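Local coordinates for nodulation protein S (Bradyrhizobium sp., PDB 3OFK) that binds S-adenosyl-L-homocysteine and is probably an S-adenosylmethionine-dependent N-methyltransferase of Nod factor synthesis, at residues T104-F109 and R134-N139; L56-A61 and T77-M82. All blocks are in the same frame, centred on the assembly; numbering follows the deposited sequence.

Contact 1 of 2, residues T104-F109 and R134-N139; sequences TDILQF and RTAIDN. With SAH (S-adenosyl-L-homocysteine), chain E.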
ATOM      1  N   THR A 104     -11.358   7.120   3.361  1.00 39.12           N
ATOM      2  CA  THR A 104     -11.424   6.641   4.743  1.00 40.50           C
ATOM      3  C   THR A 104     -10.061   6.132   5.137  1.00 39.17           C
ATOM      4  O   THR A 104      -9.284   5.651   4.318  1.00 38.85           O
ATOM      5  CB  THR A 104     -12.434   5.461   4.928  1.00 40.85           C
ATOM      6  OG1 THR A 104     -13.637   5.741   4.218  1.00 49.27           O
ATOM      7  CG2 THR A 104     -12.795   5.261   6.387  1.00 42.70           C
ATOM      8  N   ASP A 105      -9.824   6.207   6.422  1.00 40.21           N
ATOM      9  CA  ASP A 105      -8.674   5.646   7.045  1.00 40.09           C
ATOM     10  C   ASP A 105      -8.890   4.123   7.085  1.00 39.53           C
ATOM     11  O   ASP A 105     -10.017   3.634   7.280  1.00 38.68           O
ATOM     12  CB  ASP A 105      -8.584   6.229   8.457  1.00 42.40           C
ATOM     13  CG  ASP A 105      -7.273   5.935   9.132  1.00 44.48           C
ATOM     14  OD1 ASP A 105      -6.745   4.809   8.995  1.00 43.74           O
ATOM     15  OD2 ASP A 105      -6.784   6.854   9.801  1.00 49.44           O
ATOM     16  N   ILE A 106      -7.824   3.355   6.887  1.00 39.72           N
ATOM     17  CA  ILE A 106      -7.950   1.886   6.960  1.00 40.54           C
ATOM     18  C   ILE A 106      -8.465   1.454   8.359  1.00 43.38           C
ATOM     19  O   ILE A 106      -9.180   0.451   8.485  1.00 44.92           O
ATOM     20  CB  ILE A 106      -6.638   1.178   6.550  1.00 40.78           C
ATOM     21  CG1 ILE A 106      -6.787  -0.358   6.637  1.00 41.75           C
ATOM     22  CG2 ILE A 106      -5.448   1.674   7.359  1.00 39.52           C
ATOM     23  CD1 ILE A 106      -7.934  -0.919   5.811  1.00 41.42           C
ATOM     24  N   LEU A 107      -8.129   2.240   9.389  1.00 44.04           N
ATOM     25  CA  LEU A 107      -8.624   2.032  10.762  1.00 46.24           C
ATOM     26  C   LEU A 107     -10.119   2.135  10.884  1.00 48.11           C
ATOM     27  O   LEU A 107     -10.698   1.554  11.801  1.00 50.89           O
ATOM     28  CB  LEU A 107      -8.014   3.059  11.730  1.00 46.26           C
ATOM     29  CG  LEU A 107      -6.572   2.817  12.180  1.00 46.00           C
ATOM     30  CD1 LEU A 107      -6.193   3.917  13.151  1.00 51.27           C
ATOM     31  CD2 LEU A 107      -6.404   1.446  12.829  1.00 48.04           C
ATOM     32  N   GLN A 108     -10.751   2.896  10.000  1.00 48.48           N
ATOM     33  CA  GLN A 108     -12.185   3.125  10.090  1.00 50.68           C
ATOM     34  C   GLN A 108     -12.984   2.418   9.024  1.00 50.85           C
ATOM     35  O   GLN A 108     -14.204   2.435   9.073  1.00 52.58           O
ATOM     36  CB  GLN A 108     -12.476   4.616  10.051  1.00 51.74           C
ATOM     37  CG  GLN A 108     -12.423   5.279  11.432  1.00 56.53           C
ATOM     38  CD  GLN A 108     -13.508   6.308  11.572  1.00 68.31           C
ATOM     39  OE1 GLN A 108     -13.395   7.413  11.031  1.00 76.89           O
ATOM     40  NE2 GLN A 108     -14.595   5.948  12.277  1.00 69.85           N
ATOM     41  N   PHE A 109     -12.303   1.800   8.063  1.00 49.20           N
ATOM     42  CA  PHE A 109     -12.969   1.163   6.938  1.00 49.45           C
ATOM     43  C   PHE A 109     -13.604  -0.125   7.413  1.00 52.16           C
ATOM     44  O   PHE A 109     -12.925  -1.011   7.948  1.00 52.31           O
ATOM     45  CB  PHE A 109     -11.958   0.870   5.822  1.00 47.96           C
ATOM     46  CG  PHE A 109     -12.582   0.357   4.543  1.00 43.23           C
ATOM     47  CD1 PHE A 109     -13.611   1.047   3.925  1.00 40.28           C
ATOM     48  CD2 PHE A 109     -12.108  -0.783   3.939  1.00 47.48           C
ATOM     49  CE1 PHE A 109     -14.165   0.587   2.724  1.00 41.64           C
ATOM     50  CE2 PHE A 109     -12.655  -1.239   2.744  1.00 45.42           C
ATOM     51  CZ  PHE A 109     -13.686  -0.562   2.145  1.00 35.34           C
ATOM     52  N   ARG A 134      -1.668  -3.184  14.295  1.00 42.67           N
ATOM     53  CA  ARG A 134      -2.356  -4.441  14.567  1.00 43.91           C
ATOM     54  C   ARG A 134      -3.844  -4.340  14.240  1.00 44.45           C
ATOM     55  O   ARG A 134      -4.408  -5.256  13.648  1.00 45.63           O
ATOM     56  CB  ARG A 134      -2.214  -4.825  16.045  1.00 45.81           C
ATOM     57  CG  ARG A 134      -0.805  -5.194  16.451  1.00 47.07           C
ATOM     58  CD  ARG A 134      -0.774  -6.087  17.690  1.00 52.53           C
ATOM     59  NE  ARG A 134       0.284  -7.093  17.545  1.00 63.33           N
ATOM     60  CZ  ARG A 134       1.585  -6.866  17.754  1.00 66.06           C
ATOM     61  NH1 ARG A 134       2.461  -7.851  17.569  1.00 64.65           N
ATOM     62  NH2 ARG A 134       2.019  -5.661  18.143  1.00 65.50           N
ATOM     63  N   THR A 135      -4.497  -3.267  14.682  1.00 44.26           N
ATOM     64  CA  THR A 135      -5.914  -3.092  14.394  1.00 44.13           C
ATOM     65  C   THR A 135      -6.140  -3.083  12.867  1.00 42.29           C
ATOM     66  O   THR A 135      -6.997  -3.786  12.355  1.00 41.98           O
ATOM     67  CB  THR A 135      -6.479  -1.787  14.990  1.00 44.68           C
ATOM     68  OG1 THR A 135      -6.572  -1.915  16.414  1.00 46.99           O
ATOM     69  CG2 THR A 135      -7.874  -1.504  14.445  1.00 43.70           C
ATOM     70  N   ALA A 136      -5.378  -2.267  12.164  1.00 39.36           N
ATOM     71  CA  ALA A 136      -5.459  -2.213  10.699  1.00 38.99           C
ATOM     72  C   ALA A 136      -5.151  -3.572  10.047  1.00 39.00           C
ATOM     73  O   ALA A 136      -5.788  -3.971   9.099  1.00 39.47           O
ATOM     74  CB  ALA A 136      -4.497  -1.169  10.154  1.00 35.77           C
ATOM     75  N   ILE A 137      -4.135  -4.257  10.533  1.00 39.04           N
ATOM     76  CA  ILE A 137      -3.816  -5.571  10.025  1.00 37.51           C
ATOM     77  C   ILE A 137      -4.969  -6.530  10.279  1.00 39.43           C
ATOM     78  O   ILE A 137      -5.321  -7.263   9.376  1.00 40.01           O
ATOM     79  CB  ILE A 137      -2.510  -6.095  10.595  1.00 38.29           C
ATOM     80  CG1 ILE A 137      -1.386  -5.293  10.027  1.00 31.27           C
ATOM     81  CG2 ILE A 137      -2.275  -7.561  10.228  1.00 35.14           C
ATOM     82  CD1 ILE A 137      -0.133  -5.475  10.737  1.00 33.51           C
ATOM     83  N   ASP A 138      -5.593  -6.496  11.461  1.00 40.42           N
ATOM     84  CA  ASP A 138      -6.694  -7.436  11.748  1.00 42.81           C
ATOM     85  C   ASP A 138      -7.819  -7.184  10.755  1.00 42.79           C
ATOM     86  O   ASP A 138      -8.517  -8.113  10.309  1.00 44.75           O
ATOM     87  CB  ASP A 138      -7.232  -7.297  13.195  1.00 44.71           C
ATOM     88  CG  ASP A 138      -6.213  -7.691  14.267  1.00 47.18           C
ATOM     89  OD1 ASP A 138      -5.197  -8.320  13.932  1.00 43.68           O
ATOM     90  OD2 ASP A 138      -6.424  -7.356  15.460  1.00 42.35           O
ATOM     91  N   ASN A 139      -8.025  -5.910  10.445  1.00 42.80           N
ATOM     92  CA  ASN A 139      -9.094  -5.486   9.544  1.00 43.53           C
ATOM     93  C   ASN A 139      -8.845  -6.036   8.143  1.00 42.39           C
ATOM     94  O   ASN A 139      -9.756  -6.534   7.490  1.00 42.43           O
ATOM     95  CB  ASN A 139      -9.175  -3.949   9.527  1.00 42.87           C
ATOM     96  CG  ASN A 139     -10.474  -3.408   8.875  1.00 49.07           C
ATOM     97  OD1 ASN A 139     -11.484  -4.110   8.735  1.00 54.23           O
ATOM     98  ND2 ASN A 139     -10.435  -2.135   8.482  1.00 49.92           N
TER
HETATM   99  N   SAH E 217       0.267   2.233  -2.347  1.00 32.84           N
HETATM  100  CA  SAH E 217       0.793   3.221  -3.283  1.00 33.52           C
HETATM  101  CB  SAH E 217       0.781   4.604  -2.636  1.00 32.17           C
HETATM  102  CG  SAH E 217       1.690   4.876  -1.447  1.00 34.19           C
HETATM  103  SD  SAH E 217       1.749   6.621  -0.908  1.00 34.45           S
HETATM  104  C   SAH E 217       2.198   2.893  -3.812  1.00 33.78           C
HETATM  105  O   SAH E 217       2.897   2.030  -3.276  1.00 33.87           O
HETATM  106  OXT SAH E 217       2.651   3.490  -4.787  1.00 32.80           O
HETATM  107  C5' SAH E 217       0.715   6.386   0.575  1.00 33.43           C
HETATM  108  C4' SAH E 217      -0.782   6.588   0.444  1.00 35.23           C
HETATM  109  O4' SAH E 217      -1.407   6.110   1.635  1.00 32.34           O
HETATM  110  C3' SAH E 217      -1.207   8.045   0.269  1.00 32.65           C
HETATM  111  O3' SAH E 217      -2.214   8.137  -0.748  1.00 31.55           O
HETATM  112  C2' SAH E 217      -1.768   8.405   1.654  1.00 31.85           C
HETATM  113  O2' SAH E 217      -2.754   9.407   1.591  1.00 32.22           O
HETATM  114  C1' SAH E 217      -2.341   7.080   2.075  1.00 30.19           C
HETATM  115  N9  SAH E 217      -2.595   6.854   3.517  1.00 31.03           N
HETATM  116  C8  SAH E 217      -1.807   7.229   4.575  1.00 31.85           C
HETATM  117  N7  SAH E 217      -2.385   6.779   5.709  1.00 26.12           N
HETATM  118  C5  SAH E 217      -3.517   6.122   5.400  1.00 34.67           C
HETATM  119  C6  SAH E 217      -4.418   5.445   6.223  1.00 31.12           C
HETATM  120  N6  SAH E 217      -4.243   5.491   7.573  1.00 31.78           N
HETATM  121  N1  SAH E 217      -5.501   4.842   5.633  1.00 36.19           N
HETATM  122  C2  SAH E 217      -5.643   4.868   4.249  1.00 37.13           C
HETATM  123  N3  SAH E 217      -4.713   5.522   3.447  1.00 32.93           N
HETATM  124  C4  SAH E 217      -3.648   6.128   4.017  1.00 31.74           C

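Contact 2 of 2, residues L56-A61 and T77-M82; sequences LEIGCA and TVIDVM. With SAH (S-adenosyl-L-homocysteine), chain E.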
ATOM      1  N   LEU A  56      -8.688  -4.946  -3.596  1.00 34.24           N
ATOM      2  CA  LEU A  56      -8.657  -3.738  -2.727  1.00 33.30           C
ATOM      3  C   LEU A  56      -7.263  -3.095  -2.734  1.00 32.69           C
ATOM      4  O   LEU A  56      -6.239  -3.747  -2.460  1.00 34.06           O
ATOM      5  CB  LEU A  56      -9.071  -4.067  -1.292  1.00 32.82           C
ATOM      6  CG  LEU A  56      -9.032  -2.919  -0.247  1.00 29.25           C
ATOM      7  CD1 LEU A  56     -10.089  -1.853  -0.529  1.00 26.80           C
ATOM      8  CD2 LEU A  56      -9.171  -3.433   1.190  1.00 35.07           C
ATOM      9  N   GLU A  57      -7.196  -1.808  -3.007  1.00 31.39           N
ATOM     10  CA  GLU A  57      -5.929  -1.108  -2.901  1.00 30.17           C
ATOM     11  C   GLU A  57      -6.071  -0.138  -1.753  1.00 30.55           C
ATOM     12  O   GLU A  57      -7.073   0.625  -1.717  1.00 28.83           O
ATOM     13  CB  GLU A  57      -5.575  -0.357  -4.180  1.00 30.95           C
ATOM     14  CG  GLU A  57      -4.148   0.267  -4.093  1.00 30.86           C
ATOM     15  CD  GLU A  57      -3.843   1.372  -5.090  1.00 30.29           C
ATOM     16  OE1 GLU A  57      -4.767   1.953  -5.693  1.00 33.82           O
ATOM     17  OE2 GLU A  57      -2.641   1.651  -5.314  1.00 32.11           O
ATOM     18  N   ILE A  58      -5.118  -0.201  -0.808  1.00 31.89           N
ATOM     19  CA  ILE A  58      -5.112   0.668   0.403  1.00 32.30           C
ATOM     20  C   ILE A  58      -4.003   1.695   0.283  1.00 32.99           C
ATOM     21  O   ILE A  58      -2.822   1.340   0.441  1.00 33.26           O
ATOM     22  CB  ILE A  58      -4.902  -0.130   1.689  1.00 33.56           C
ATOM     23  CG1 ILE A  58      -6.097  -1.034   1.910  1.00 30.99           C
ATOM     24  CG2 ILE A  58      -4.720   0.825   2.931  1.00 33.81           C
ATOM     25  CD1 ILE A  58      -5.838  -2.191   2.897  1.00 33.88           C
ATOM     26  N   GLY A  59      -4.388   2.955   0.048  1.00 30.70           N
ATOM     27  CA  GLY A  59      -3.412   4.043  -0.195  1.00 31.67           C
ATOM     28  C   GLY A  59      -3.004   4.138  -1.669  1.00 31.26           C
ATOM     29  O   GLY A  59      -2.236   3.319  -2.152  1.00 30.31           O
ATOM     30  N   CYS A  60      -3.505   5.135  -2.383  1.00 31.43           N
ATOM     31  CA  CYS A  60      -3.359   5.188  -3.840  1.00 30.85           C
ATOM     32  C   CYS A  60      -2.519   6.337  -4.366  1.00 30.78           C
ATOM     33  O   CYS A  60      -2.259   6.390  -5.586  1.00 30.96           O
ATOM     34  CB  CYS A  60      -4.746   5.287  -4.510  1.00 31.93           C
ATOM     35  SG  CYS A  60      -5.807   6.695  -4.013  1.00 31.32           S
ATOM     36  N   ALA A  61      -2.101   7.247  -3.500  1.00 29.55           N
ATOM     37  CA  ALA A  61      -1.416   8.484  -3.926  1.00 31.13           C
ATOM     38  C   ALA A  61      -2.143   9.041  -5.144  1.00 31.82           C
ATOM     39  O   ALA A  61      -3.372   9.175  -5.089  1.00 32.40           O
ATOM     40  CB  ALA A  61       0.063   8.240  -4.230  1.00 31.55           C
ATOM     41  N   THR A  77     -11.711  -1.928  -5.542  1.00 31.45           N
ATOM     42  CA  THR A  77     -12.017  -0.900  -4.554  1.00 30.56           C
ATOM     43  C   THR A  77     -10.712  -0.248  -4.100  1.00 30.39           C
ATOM     44  O   THR A  77      -9.691  -0.923  -3.892  1.00 29.94           O
ATOM     45  CB  THR A  77     -12.799  -1.561  -3.385  1.00 31.59           C
ATOM     46  OG1 THR A  77     -13.967  -2.153  -3.958  1.00 34.19           O
ATOM     47  CG2 THR A  77     -13.167  -0.564  -2.226  1.00 31.06           C
ATOM     48  N   VAL A  78     -10.749   1.066  -3.907  1.00 29.07           N
ATOM     49  CA  VAL A  78      -9.546   1.820  -3.523  1.00 28.80           C
ATOM     50  C   VAL A  78      -9.903   2.748  -2.314  1.00 29.69           C
ATOM     51  O   VAL A  78     -10.914   3.470  -2.330  1.00 30.11           O
ATOM     52  CB  VAL A  78      -9.096   2.696  -4.670  1.00 28.93           C
ATOM     53  CG1 VAL A  78      -7.839   3.542  -4.279  1.00 24.76           C
ATOM     54  CG2 VAL A  78      -8.815   1.880  -5.914  1.00 31.84           C
ATOM     55  N   ILE A  79      -9.131   2.674  -1.240  1.00 29.79           N
ATOM     56  CA  ILE A  79      -9.378   3.533  -0.103  1.00 29.04           C
ATOM     57  C   ILE A  79      -8.146   4.384   0.089  1.00 29.37           C
ATOM     58  O   ILE A  79      -7.044   4.024  -0.306  1.00 29.28           O
ATOM     59  CB  ILE A  79      -9.828   2.799   1.186  1.00 32.41           C
ATOM     60  CG1 ILE A  79      -8.717   1.960   1.820  1.00 32.63           C
ATOM     61  CG2 ILE A  79     -11.058   1.882   0.876  1.00 28.96           C
ATOM     62  CD1 ILE A  79      -8.848   1.804   3.326  1.00 34.56           C
ATOM     63  N   ASP A  80      -8.384   5.559   0.630  1.00 29.03           N
ATOM     64  CA  ASP A  80      -7.347   6.469   0.982  1.00 30.57           C
ATOM     65  C   ASP A  80      -7.889   7.467   1.999  1.00 31.41           C
ATOM     66  O   ASP A  80      -9.018   7.955   1.903  1.00 31.87           O
ATOM     67  CB  ASP A  80      -6.838   7.209  -0.243  1.00 30.17           C
ATOM     68  CG  ASP A  80      -5.447   7.761  -0.018  1.00 30.18           C
ATOM     69  OD1 ASP A  80      -5.275   8.704   0.827  1.00 28.21           O
ATOM     70  OD2 ASP A  80      -4.518   7.168  -0.604  1.00 31.92           O
ATOM     71  N   VAL A  81      -7.075   7.758   2.991  1.00 31.39           N
ATOM     72  CA  VAL A  81      -7.458   8.662   4.045  1.00 31.95           C
ATOM     73  C   VAL A  81      -7.566  10.103   3.537  1.00 32.01           C
ATOM     74  O   VAL A  81      -8.232  10.929   4.146  1.00 33.30           O
ATOM     75  CB  VAL A  81      -6.444   8.590   5.182  1.00 32.11           C
ATOM     76  CG1 VAL A  81      -5.168   9.359   4.815  1.00 33.18           C
ATOM     77  CG2 VAL A  81      -7.056   9.126   6.442  1.00 35.18           C
ATOM     78  N   MET A  82      -6.932  10.394   2.400  1.00 31.02           N
ATOM     79  CA  MET A  82      -6.924  11.732   1.824  1.00 31.95           C
ATOM     80  C   MET A  82      -7.865  11.916   0.638  1.00 31.66           C
ATOM     81  O   MET A  82      -7.603  11.379  -0.441  1.00 31.71           O
ATOM     82  CB  MET A  82      -5.508  12.084   1.368  1.00 32.50           C
ATOM     83  CG  MET A  82      -4.445  12.020   2.498  1.00 35.20           C
ATOM     84  SD  MET A  82      -4.842  13.055   3.917  1.00 40.52           S
ATOM     85  CE  MET A  82      -4.552  14.677   3.242  1.00 36.54           C
TER
HETATM   86  N   SAH E 217       0.267   2.233  -2.347  1.00 32.84           N
HETATM   87  CA  SAH E 217       0.793   3.221  -3.283  1.00 33.52           C
HETATM   88  CB  SAH E 217       0.781   4.604  -2.636  1.00 32.17           C
HETATM   89  CG  SAH E 217       1.690   4.876  -1.447  1.00 34.19           C
HETATM   90  SD  SAH E 217       1.749   6.621  -0.908  1.00 34.45           S
HETATM   91  C   SAH E 217       2.198   2.893  -3.812  1.00 33.78           C
HETATM   92  O   SAH E 217       2.897   2.030  -3.276  1.00 33.87           O
HETATM   93  OXT SAH E 217       2.651   3.490  -4.787  1.00 32.80           O
HETATM   94  C5' SAH E 217       0.715   6.386   0.575  1.00 33.43           C
HETATM   95  C4' SAH E 217      -0.782   6.588   0.444  1.00 35.23           C
HETATM   96  O4' SAH E 217      -1.407   6.110   1.635  1.00 32.34           O
HETATM   97  C3' SAH E 217      -1.207   8.045   0.269  1.00 32.65           C
HETATM   98  O3' SAH E 217      -2.214   8.137  -0.748  1.00 31.55           O
HETATM   99  C2' SAH E 217      -1.768   8.405   1.654  1.00 31.85           C
HETATM  100  O2' SAH E 217      -2.754   9.407   1.591  1.00 32.22           O
HETATM  101  C1' SAH E 217      -2.341   7.080   2.075  1.00 30.19           C
HETATM  102  N9  SAH E 217      -2.595   6.854   3.517  1.00 31.03           N
HETATM  103  C8  SAH E 217      -1.807   7.229   4.575  1.00 31.85           C
HETATM  104  N7  SAH E 217      -2.385   6.779   5.709  1.00 26.12           N
HETATM  105  C5  SAH E 217      -3.517   6.122   5.400  1.00 34.67           C
HETATM  106  C6  SAH E 217      -4.418   5.445   6.223  1.00 31.12           C
HETATM  107  N6  SAH E 217      -4.243   5.491   7.573  1.00 31.78           N
HETATM  108  N1  SAH E 217      -5.501   4.842   5.633  1.00 36.19           N
HETATM  109  C2  SAH E 217      -5.643   4.868   4.249  1.00 37.13           C
HETATM  110  N3  SAH E 217      -4.713   5.522   3.447  1.00 32.93           N
HETATM  111  C4  SAH E 217      -3.648   6.128   4.017  1.00 31.74           C

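Contact 1 of 2, residues T104-F109 and R134-N139
The carboxamide of N139 meets the carbonyls of I106 and F109 at its nitrogen edge, both oxygens close to the amide plane, while the CD1 methyl of I106 approaches ND2 obliquely, from one side of that plane and beyond the nitrogen edge. The arrangement joins the adenine-binding loop of a Rossmann-like methyltransferase to helix 130-142. One nitrogen serves two acceptors: N139 ND2 reaches F109 O at 2.8 Å in a fairly straight bond (158°) and I106 O at 2.9 Å in a more bent one (133°). N139 swings its amide out from the helix toward these carbonyls, CG lying opposite the backbone N (chi1 -166°), and the two bonds together fix its rotation. A leucine in its place would probably leave F109 O and I106 O without the N-H donors that N139 supplies and loosen the polar tie between loop and helix. Beside the amide the contact is apolar. L107 crosses T135 at about a right angle, its CD2 lying 3.7 Å from T135 CG2, and A136 CB sits 4.1 Å from I106 CG2. The second flat group is the adenine of SAH. V81 covers one of its faces, I106 CG2 approaches obliquely from the other side, and the edge is read by polar atoms: I106 N donates to SAH N1 at 3.0 Å, and SAH N6 donates to D105 OD1. That same D105 OD1 closes an Asx turn, accepting L107 N at 2.9 Å from above the carboxylate plane.

Contact 2 of 2, residues L56-A61 and T77-M82
E57 and I79 show how two parallel strands share their backbone groups: E57 N donates to T77 O at 2.8 Å, E57 O accepts from I79 N, and G59 N closes the series on I79 O. Apolar packing accompanies these bonds on both faces. On one, L56 CD1 rests against T77 CG2. I58 and I79 lie side by side, I58 CG1 4.0 Å from I79 CG1. On the other, V78 CG1 touches C60 CB at 3.6 Å and the carboxylate of E57, whose OE1 is hydrogen-bonded to T66. Beyond I79 the polar contacts gather at D80, whose CG, anti to the backbone N (chi1 -158°), carries the carboxylate toward the ribose. Its OD2 is met nearly head-on by C60 N at 2.9 Å and accepts O3' of SAH; its OD1 takes O2' at 2.7 Å and, through the anti lone pair, M82 N in an Asx turn. Four donors thus fix the carboxylate's rotation. G59 O receives the SAH amino group, and a CB on G59 would strike O4' of the ribose. A glycine turn after the first strand and a ribose-binding acidic residue at the C-terminal side of the second are hallmarks of Rossmann-like SAM-dependent methyltransferases.

How the contacts relate
Following the chain from the N terminus, strand 52-58 leads through helix 64-69 to strand 73-80, and contact 2 closes this beta-alpha-beta unit. Helix 83-92 and strand 99-103 follow before contact 1 opens; it then closes the loop that runs through strand 115-121 to helix 130-142. The two closures stand in series, neither nested nor crossed, yet they meet in space. I106 CD1 of contact 1 packs on I58 CD1 of contact 2 at 3.8 Å, and D105 CB lies beside V81 CG2. Contact 2 ties two neighbouring parallel strands together, contact 1 fastens a loop to a flanking helix, and both supply walls of the SAH pocket.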